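Local coordinates for protein PpiC-type peptidyl-prolyl cis-trans isomerase (Novosphingobium aromaticivorans, PDB 3GPK) that probably catalyses cis-trans isomerisation of peptide bonds preceding proline, as the PpiC-type (parvulin-like) rotamase domain of a longer periplasmic chaperone, at residues E30-Q35 with F95-L100; E34-G39 with V43-Q48; I64-L69 with T76-G81. All coordinates share one frame; numbering follows the deposited sequence.

Interaction 1: residues E30-Q35 with F95-L100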
loop_
_atom_site.group_PDB
_atom_site.type_symbol
_atom_site.label_atom_id
_atom_site.label_comp_id
_atom_site.label_asym_id
_atom_site.label_seq_id
_atom_site.Cartn_x
_atom_site.Cartn_y
_atom_site.Cartn_z
ATOM N N GLU A 30 5.577 -8.962 -7.150
ATOM C CA GLU A 30 5.116 -10.196 -6.523
ATOM C C GLU A 30 6.219 -10.823 -5.679
ATOM O O GLU A 30 5.949 -11.376 -4.621
ATOM C CB GLU A 30 4.624 -11.190 -7.584
ATOM C CG GLU A 30 4.268 -12.583 -7.054
ATOM C CD GLU A 30 3.177 -12.576 -5.998
ATOM O OE1 GLU A 30 2.369 -11.619 -5.964
ATOM O OE2 GLU A 30 3.113 -13.543 -5.205
ATOM N N LYS A 31 7.461 -10.750 -6.144
ATOM C CA LYS A 31 8.560 -11.312 -5.364
ATOM C C LYS A 31 8.692 -10.552 -4.042
ATOM O O LYS A 31 9.024 -11.137 -3.010
ATOM C CB LYS A 31 9.873 -11.245 -6.154
ATOM C CG LYS A 31 9.968 -12.267 -7.290
ATOM C CD LYS A 31 9.877 -13.693 -6.762
ATOM C CE LYS A 31 10.213 -14.714 -7.840
ATOM N NZ LYS A 31 10.177 -16.113 -7.317
ATOM N N ILE A 32 8.431 -9.249 -4.075
ATOM C CA ILE A 32 8.512 -8.437 -2.868
ATOM C C ILE A 32 7.383 -8.836 -1.920
ATOM O O ILE A 32 7.596 -8.996 -0.722
ATOM C CB ILE A 32 8.429 -6.930 -3.211
ATOM C CG1 ILE A 32 9.697 -6.515 -3.968
ATOM C CG2 ILE A 32 8.274 -6.094 -1.931
ATOM C CD1 ILE A 32 9.586 -5.171 -4.678
ATOM N N VAL A 33 6.183 -9.012 -2.463
ATOM C CA VAL A 33 5.046 -9.415 -1.643
ATOM C C VAL A 33 5.368 -10.746 -0.966
ATOM O O VAL A 33 5.070 -10.942 0.211
ATOM C CB VAL A 33 3.762 -9.563 -2.501
ATOM C CG1 VAL A 33 2.646 -10.167 -1.670
ATOM C CG2 VAL A 33 3.333 -8.200 -3.016
ATOM N N GLU A 34 5.987 -11.653 -1.714
ATOM C CA GLU A 34 6.368 -12.954 -1.174
ATOM C C GLU A 34 7.295 -12.790 0.030
ATOM O O GLU A 34 7.103 -13.433 1.056
ATOM C CB GLU A 34 7.048 -13.794 -2.261
ATOM C CG GLU A 34 7.521 -15.147 -1.785
ATOM C CD GLU A 34 7.967 -16.045 -2.924
ATOM O OE1 GLU A 34 8.926 -15.685 -3.640
ATOM O OE2 GLU A 34 7.352 -17.117 -3.101
ATOM N N GLN A 35 8.301 -11.928 -0.091
ATOM C CA GLN A 35 9.225 -11.690 1.016
ATOM C C GLN A 35 8.530 -11.062 2.217
ATOM O O GLN A 35 8.854 -11.372 3.363
ATOM C CB GLN A 35 10.373 -10.781 0.566
ATOM C CG GLN A 35 11.332 -11.432 -0.421
ATOM C CD GLN A 35 11.942 -12.703 0.130
ATOM O OE1 GLN A 35 12.421 -12.735 1.266
ATOM N NE2 GLN A 35 11.921 -13.762 -0.668
ATOM N N PHE A 95 2.369 -0.507 -10.255
ATOM C CA PHE A 95 1.773 -1.409 -9.271
ATOM C C PHE A 95 2.086 -0.968 -7.855
ATOM O O PHE A 95 3.153 -0.435 -7.592
ATOM C CB PHE A 95 2.315 -2.827 -9.442
ATOM C CG PHE A 95 1.939 -3.469 -10.738
ATOM C CD1 PHE A 95 0.709 -4.108 -10.881
ATOM C CD2 PHE A 95 2.803 -3.419 -11.826
ATOM C CE1 PHE A 95 0.340 -4.692 -12.095
ATOM C CE2 PHE A 95 2.443 -3.997 -13.045
ATOM C CZ PHE A 95 1.209 -4.634 -13.174
ATOM N N SER A 96 1.150 -1.210 -6.947
ATOM C CA SER A 96 1.348 -0.870 -5.546
ATOM C C SER A 96 1.067 -2.069 -4.657
ATOM O O SER A 96 0.225 -2.915 -4.976
ATOM C CB SER A 96 0.428 0.270 -5.112
ATOM O OG SER A 96 0.805 1.487 -5.720
ATOM N N ILE A 97 1.812 -2.141 -3.559
ATOM C CA ILE A 97 1.642 -3.169 -2.550
ATOM C C ILE A 97 1.173 -2.371 -1.338
ATOM O O ILE A 97 1.779 -1.359 -0.988
ATOM C CB ILE A 97 2.974 -3.874 -2.204
ATOM C CG1 ILE A 97 3.546 -4.555 -3.451
ATOM C CG2 ILE A 97 2.744 -4.910 -1.094
ATOM C CD1 ILE A 97 4.957 -5.112 -3.245
ATOM N N LEU A 98 0.091 -2.809 -0.708
ATOM C CA LEU A 98 -0.424 -2.095 0.454
ATOM C C LEU A 98 -0.303 -2.904 1.732
ATOM O O LEU A 98 -0.306 -4.135 1.713
ATOM C CB LEU A 98 -1.896 -1.735 0.247
ATOM C CG LEU A 98 -2.266 -0.921 -0.986
ATOM C CD1 LEU A 98 -3.780 -0.769 -1.017
ATOM C CD2 LEU A 98 -1.569 0.442 -0.961
ATOM N N TYR A 99 -0.191 -2.184 2.842
ATOM C CA TYR A 99 -0.100 -2.785 4.161
ATOM C C TYR A 99 -1.020 -1.978 5.065
ATOM O O TYR A 99 -0.802 -0.783 5.281
ATOM C CB TYR A 99 1.345 -2.732 4.667
ATOM C CG TYR A 99 1.563 -3.358 6.030
ATOM C CD1 TYR A 99 0.912 -4.537 6.392
ATOM C CD2 TYR A 99 2.452 -2.791 6.942
ATOM C CE1 TYR A 99 1.142 -5.140 7.629
ATOM C CE2 TYR A 99 2.689 -3.386 8.182
ATOM C CZ TYR A 99 2.030 -4.559 8.516
ATOM O OH TYR A 99 2.262 -5.148 9.739
ATOM N N LEU A 100 -2.068 -2.618 5.573
ATOM C CA LEU A 100 -2.997 -1.925 6.454
ATOM C C LEU A 100 -2.448 -1.934 7.876
ATOM O O LEU A 100 -2.677 -2.870 8.645
ATOM C CB LEU A 100 -4.379 -2.575 6.401
ATOM C CG LEU A 100 -5.467 -1.802 7.160
ATOM C CD1 LEU A 100 -5.503 -0.348 6.697
ATOM C CD2 LEU A 100 -6.814 -2.467 6.921
#

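Interaction 2: residues E34-G39 with V43-Q48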
loop_
_atom_site.group_PDB
_atom_site.type_symbol
_atom_site.label_atom_id
_atom_site.label_comp_id
_atom_site.label_asym_id
_atom_site.label_seq_id
_atom_site.Cartn_x
_atom_site.Cartn_y
_atom_site.Cartn_z
ATOM N N GLU A 34 5.987 -11.653 -1.714
ATOM C CA GLU A 34 6.368 -12.954 -1.174
ATOM C C GLU A 34 7.295 -12.790 0.030
ATOM O O GLU A 34 7.103 -13.433 1.056
ATOM C CB GLU A 34 7.048 -13.794 -2.261
ATOM C CG GLU A 34 7.521 -15.147 -1.785
ATOM C CD GLU A 34 7.967 -16.045 -2.924
ATOM O OE1 GLU A 34 8.926 -15.685 -3.640
ATOM O OE2 GLU A 34 7.352 -17.117 -3.101
ATOM N N GLN A 35 8.301 -11.928 -0.091
ATOM C CA GLN A 35 9.225 -11.690 1.016
ATOM C C GLN A 35 8.530 -11.062 2.217
ATOM O O GLN A 35 8.854 -11.372 3.363
ATOM C CB GLN A 35 10.373 -10.781 0.566
ATOM C CG GLN A 35 11.332 -11.432 -0.421
ATOM C CD GLN A 35 11.942 -12.703 0.130
ATOM O OE1 GLN A 35 12.421 -12.735 1.266
ATOM N NE2 GLN A 35 11.921 -13.762 -0.668
ATOM N N LEU A 36 7.577 -10.171 1.956
ATOM C CA LEU A 36 6.855 -9.509 3.035
ATOM C C LEU A 36 5.949 -10.493 3.762
ATOM O O LEU A 36 5.897 -10.510 4.989
ATOM C CB LEU A 36 6.024 -8.337 2.481
ATOM C CG LEU A 36 6.820 -7.159 1.907
ATOM C CD1 LEU A 36 5.869 -6.199 1.197
ATOM C CD2 LEU A 36 7.595 -6.450 3.009
ATOM N N LYS A 37 5.234 -11.313 3.002
ATOM C CA LYS A 37 4.349 -12.295 3.600
ATOM C C LYS A 37 5.129 -13.297 4.443
ATOM O O LYS A 37 4.596 -13.847 5.407
ATOM C CB LYS A 37 3.548 -13.020 2.514
ATOM C CG LYS A 37 2.474 -12.140 1.886
ATOM C CD LYS A 37 1.602 -12.904 0.909
ATOM C CE LYS A 37 0.411 -12.050 0.469
ATOM N NZ LYS A 37 -0.459 -11.638 1.608
ATOM N N GLN A 38 6.391 -13.521 4.094
ATOM C CA GLN A 38 7.222 -14.464 4.841
ATOM C C GLN A 38 7.925 -13.823 6.043
ATOM O O GLN A 38 8.675 -14.489 6.760
ATOM C CB GLN A 38 8.233 -15.134 3.895
ATOM C CG GLN A 38 7.557 -15.778 2.683
ATOM C CD GLN A 38 8.515 -16.510 1.757
ATOM O OE1 GLN A 38 9.701 -16.192 1.690
ATOM N NE2 GLN A 38 7.992 -17.485 1.017
ATOM N N GLY A 39 7.693 -12.529 6.260
ATOM C CA GLY A 39 8.282 -11.868 7.411
ATOM C C GLY A 39 9.131 -10.630 7.201
ATOM O O GLY A 39 9.521 -9.987 8.168
ATOM N N VAL A 43 8.943 -1.581 6.034
ATOM C CA VAL A 43 9.734 -0.357 5.985
ATOM C C VAL A 43 11.008 -0.557 5.175
ATOM O O VAL A 43 11.366 0.278 4.351
ATOM C CB VAL A 43 10.108 0.122 7.409
ATOM C CG1 VAL A 43 11.140 1.247 7.334
ATOM C CG2 VAL A 43 8.858 0.603 8.135
ATOM N N ALA A 44 11.696 -1.666 5.420
ATOM C CA ALA A 44 12.932 -1.952 4.707
ATOM C C ALA A 44 12.700 -2.112 3.211
ATOM O O ALA A 44 13.439 -1.548 2.401
ATOM C CB ALA A 44 13.576 -3.202 5.267
ATOM N N TYR A 45 11.683 -2.885 2.841
ATOM C CA TYR A 45 11.399 -3.091 1.431
ATOM C C TYR A 45 10.915 -1.813 0.761
ATOM O O TYR A 45 11.242 -1.558 -0.395
ATOM C CB TYR A 45 10.396 -4.237 1.251
ATOM C CG TYR A 45 11.062 -5.593 1.288
ATOM C CD1 TYR A 45 11.525 -6.192 0.115
ATOM C CD2 TYR A 45 11.318 -6.239 2.499
ATOM C CE1 TYR A 45 12.231 -7.386 0.146
ATOM C CE2 TYR A 45 12.029 -7.442 2.538
ATOM C CZ TYR A 45 12.488 -8.006 1.355
ATOM O OH TYR A 45 13.246 -9.156 1.370
ATOM N N ALA A 46 10.155 -1.002 1.490
ATOM C CA ALA A 46 9.661 0.253 0.936
ATOM C C ALA A 46 10.831 1.199 0.671
ATOM O O ALA A 46 10.900 1.836 -0.372
ATOM C CB ALA A 46 8.665 0.891 1.899
ATOM N N ARG A 47 11.760 1.292 1.617
ATOM C CA ARG A 47 12.909 2.170 1.436
ATOM C C ARG A 47 13.772 1.738 0.253
ATOM O O ARG A 47 14.324 2.572 -0.470
ATOM C CB ARG A 47 13.748 2.204 2.717
ATOM C CG ARG A 47 13.109 3.033 3.810
ATOM C CD ARG A 47 13.837 2.918 5.128
ATOM N NE ARG A 47 13.400 3.973 6.036
ATOM C CZ ARG A 47 13.725 4.038 7.321
ATOM N NH1 ARG A 47 14.489 3.098 7.861
ATOM N NH2 ARG A 47 13.302 5.058 8.059
ATOM N N GLN A 48 13.872 0.431 0.044
ATOM C CA GLN A 48 14.679 -0.101 -1.049
ATOM C C GLN A 48 14.002 -0.064 -2.418
ATOM O O GLN A 48 14.632 0.280 -3.425
ATOM C CB GLN A 48 15.086 -1.547 -0.728
ATOM C CG GLN A 48 15.668 -2.352 -1.899
ATOM C CD GLN A 48 16.864 -1.687 -2.554
ATOM O OE1 GLN A 48 17.574 -0.902 -1.926
ATOM N NE2 GLN A 48 17.102 -2.009 -3.818
HETATM O O HOH W 1 13.396 -10.509 3.614
#

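Interaction 3: residues I64-L69 with T76-G81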
loop_
_atom_site.group_PDB
_atom_site.type_symbol
_atom_site.label_atom_id
_atom_site.label_comp_id
_atom_site.label_asym_id
_atom_site.label_seq_id
_atom_site.Cartn_x
_atom_site.Cartn_y
_atom_site.Cartn_z
ATOM N N ILE A 64 -5.236 8.265 6.307
ATOM C CA ILE A 64 -5.890 8.807 5.118
ATOM C C ILE A 64 -7.322 8.317 4.959
ATOM O O ILE A 64 -7.738 7.344 5.584
ATOM C CB ILE A 64 -5.127 8.432 3.825
ATOM C CG1 ILE A 64 -5.105 6.914 3.654
ATOM C CG2 ILE A 64 -3.715 8.998 3.858
ATOM C CD1 ILE A 64 -4.606 6.474 2.285
ATOM N N ARG A 65 -8.080 9.022 4.125
ATOM C CA ARG A 65 -9.452 8.650 3.825
ATOM C C ARG A 65 -9.358 7.973 2.457
ATOM O O ARG A 65 -8.515 8.351 1.644
ATOM C CB ARG A 65 -10.335 9.901 3.761
ATOM C CG ARG A 65 -10.445 10.650 5.084
ATOM C CD ARG A 65 -11.415 11.814 4.953
ATOM N NE ARG A 65 -11.819 12.377 6.239
ATOM C CZ ARG A 65 -11.067 13.178 6.984
ATOM N NH1 ARG A 65 -9.852 13.524 6.581
ATOM N NH2 ARG A 65 -11.542 13.649 8.130
ATOM N N LEU A 66 -10.201 6.977 2.202
ATOM C CA LEU A 66 -10.144 6.252 0.931
ATOM C C LEU A 66 -10.228 7.116 -0.324
ATOM O O LEU A 66 -9.680 6.760 -1.369
ATOM C CB LEU A 66 -11.226 5.172 0.896
ATOM C CG LEU A 66 -11.060 4.090 1.966
ATOM C CD1 LEU A 66 -12.091 2.997 1.742
ATOM C CD2 LEU A 66 -9.649 3.511 1.911
ATOM N N ALA A 67 -10.908 8.253 -0.230
ATOM C CA ALA A 67 -11.026 9.143 -1.379
ATOM C C ALA A 67 -9.670 9.720 -1.792
ATOM O O ALA A 67 -9.529 10.264 -2.888
ATOM C CB ALA A 67 -12.002 10.274 -1.064
ATOM N N GLN A 68 -8.669 9.612 -0.922
ATOM C CA GLN A 68 -7.342 10.136 -1.247
ATOM C C GLN A 68 -6.566 9.165 -2.130
ATOM O O GLN A 68 -5.550 9.524 -2.728
ATOM C CB GLN A 68 -6.531 10.392 0.023
ATOM C CG GLN A 68 -7.126 11.427 0.940
ATOM C CD GLN A 68 -6.230 11.735 2.120
ATOM O OE1 GLN A 68 -5.155 12.327 1.967
ATOM N NE2 GLN A 68 -6.661 11.333 3.302
ATOM N N LEU A 69 -7.040 7.929 -2.199
ATOM C CA LEU A 69 -6.381 6.905 -3.002
ATOM C C LEU A 69 -7.035 6.730 -4.361
ATOM O O LEU A 69 -8.214 7.022 -4.533
ATOM C CB LEU A 69 -6.434 5.553 -2.284
ATOM C CG LEU A 69 -5.620 5.377 -1.006
ATOM C CD1 LEU A 69 -6.024 4.075 -0.344
ATOM C CD2 LEU A 69 -4.131 5.385 -1.337
ATOM N N THR A 76 -9.376 -1.683 -2.890
ATOM C CA THR A 76 -8.620 -2.786 -2.299
ATOM C C THR A 76 -8.540 -2.589 -0.787
ATOM O O THR A 76 -8.770 -3.522 -0.007
ATOM C CB THR A 76 -7.166 -2.859 -2.847
ATOM O OG1 THR A 76 -7.179 -3.218 -4.234
ATOM C CG2 THR A 76 -6.364 -3.897 -2.070
ATOM N N ALA A 77 -8.207 -1.367 -0.386
ATOM C CA ALA A 77 -8.076 -1.010 1.019
ATOM C C ALA A 77 -9.382 -1.186 1.783
ATOM O O ALA A 77 -9.379 -1.581 2.948
ATOM C CB ALA A 77 -7.594 0.437 1.145
ATOM N N ALA A 78 -10.499 -0.894 1.123
ATOM C CA ALA A 78 -11.803 -1.009 1.763
ATOM C C ALA A 78 -12.139 -2.428 2.213
ATOM O O ALA A 78 -12.891 -2.609 3.171
ATOM C CB ALA A 78 -12.896 -0.490 0.825
ATOM N N SER A 79 -11.580 -3.426 1.532
ATOM C CA SER A 79 -11.846 -4.827 1.867
ATOM C C SER A 79 -10.769 -5.492 2.717
ATOM O O SER A 79 -10.951 -6.618 3.180
ATOM C CB SER A 79 -12.031 -5.651 0.588
ATOM O OG SER A 79 -13.147 -5.198 -0.156
HETATM N N MSE A 80 -9.653 -4.805 2.926
HETATM C CA MSE A 80 -8.554 -5.373 3.708
HETATM C C MSE A 80 -8.813 -5.492 5.201
HETATM O O MSE A 80 -9.506 -4.669 5.790
HETATM C CB MSE A 80 -7.290 -4.539 3.529
HETATM C CG MSE A 80 -6.702 -4.552 2.148
HETATM SE SE MSE A 80 -5.235 -3.312 2.104
HETATM C CE MSE A 80 -3.890 -4.397 2.990
ATOM N N GLY A 81 -8.234 -6.526 5.805
ATOM C CA GLY A 81 -8.361 -6.722 7.235
ATOM C C GLY A 81 -7.133 -6.081 7.850
ATOM O O GLY A 81 -6.104 -5.990 7.182
#

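Interaction 1: residues E30-Q35 with F95-L100
Ile97, on strand 94-104, pushes its side chain against helix 22-37, where Val33 and Ile32 receive it. Its terminal methyl does most of the touching: CD1 of Ile97 lies 3.5 Å from CG2 of Val33, a tight approach for two methyl carbons, and 3.7 Å from CG2 of Ile32. The same Val33 methyl also lies beside the middle of the isoleucine chain, 3.7 Å from CG1 of Ile97. Ile97 reaches this far because its CG1 is turned anti to the carbonyl carbon (chi1 -61°) and the chain is extended beyond it. Beta-branched residues suit a strand, and here the longer branch makes the closest contacts. Further out, Ile97 is fixed by backbone hydrogen bonding to Ile13 of strand 7-16 and is touched by Leu36. Val33 rests on Pro88 and Ile32 on Leu15, so the helix leans on three strands of the parvulin-type sheet. With an alanine here, a gap would probably open under the helix, and the methyls of Val33 and Ile32 would lose this one of their neighbours. Purely aliphatic and buried, the contact implies that helix and sheet are held here by shape and exclusion of water.

Interaction 2: residues E34-G39 with V43-Q48
The ring of Tyr45 meets Gln35 and Leu36 obliquely, while a water sits at its edge, in the plane of the ring. The amide of Gln35 is turned only about 30° from that plane.

These residues join helices 22-37 and 42-49, two consecutive helices of the parvulin-type fold connected by a very short loop. At the outer end of the tyrosine, CB of Gln35 lies 3.4 Å from OH of Tyr45, so it is the aliphatic base of the glutamine that packs here. Its chain then bends at chi2 (-57°), which brings the amide round toward the phenol. Nearer the root of the ring, CD2 of Leu36 comes within 3.8 Å of CD2 of Tyr45, the two side chains running past each other in opposite directions. Tyrosine suits this partly buried seam: its hydrocarbon part packs on leucine, and its hydroxyl stays with polar company. Tyr45 OH is 2.6 Å from the water oxygen, which in turn donates a weak bond of 3.4 Å to OE1 of Gln35. On the inner side, Leu36 and Tyr45 both touch Ile13 of strand 7-16, so the seam rests on the sheet.

The first helix ends in a Schellman motif, consistent with the quick reversal of the chain. Gly39 takes a positive phi (125°), where a side chain would jam against the preceding carbonyl oxygen, and its N bonds back into the last helical turn, to the O of Leu36, at 3.0 Å.

Interaction 3: residues I64-L69 with T76-G81
The link from strand 60-64 to helix 71-79 in this parvulin-type domain contains a short 3-10 segment, residues 66-68, and it packs against the far end of the helix that follows through Leu66, Leu69, Ala77 and Ala78. Leu66 supplies a fork. Its CG lies anti to its own carbonyl carbon (chi1 -63°), which brings both methyls up to the helix. Its CD2 meets CB of Ala77 at 3.8 Å, and its CD1 meets CB of Ala78 at 3.7 Å, so each prong serves one of two successive alanines. Leu69 adds a looser touch, its CD1 lying 4.2 Å from CB of Ala77, which therefore has both leucines against its single methyl.

The spacing of the two leucines follows from the turn itself. A 3-10 helix has about three residues per turn, and residues three apart point to similar sides; the backbone bond from Leu69 N to Leu66 O, 3.0 Å long, marks that step. The leucines lend reach, whereas the alanines offer little bulk and let the linker come close to the helix. On the deeper side, Ala77 and Leu69 both touch Ile10 of strand 7-16, and Leu66 touches Tyr8 of the same strand. Neighbouring Met80, present as selenomethionine, goes to strands 85-91 and 94-104 instead, where it meets Ala86, Leu98 and Leu100.

Since only methyl and backbone carbons meet across the two segments, the contact has little directional chemistry; it implies partly buried hydrophobic packing that depends on how well branched leucines fit small alanines.

In the fold
From the N terminus, strand 7-16 comes first and later meets all three contacts, interactions 1 and 2 through one face and interaction 3 through the other. Helix 22-37 then opens interactions 1 and 2 from overlapping residues. Interaction 2 closes almost at once, across the short loop to helix 42-49. Interaction 3 follows in series, tying the linker after strand 60-64 to helix 71-79. Interaction 1 closes last, when strand 94-104 reaches helix 22-37, so its long loop encloses interaction 3. Interactions 1 and 2 touch directly, through Ile32 with Tyr45. Interaction 3 lies on the opposite side of the chain's centre and touches the end of segment 95-100.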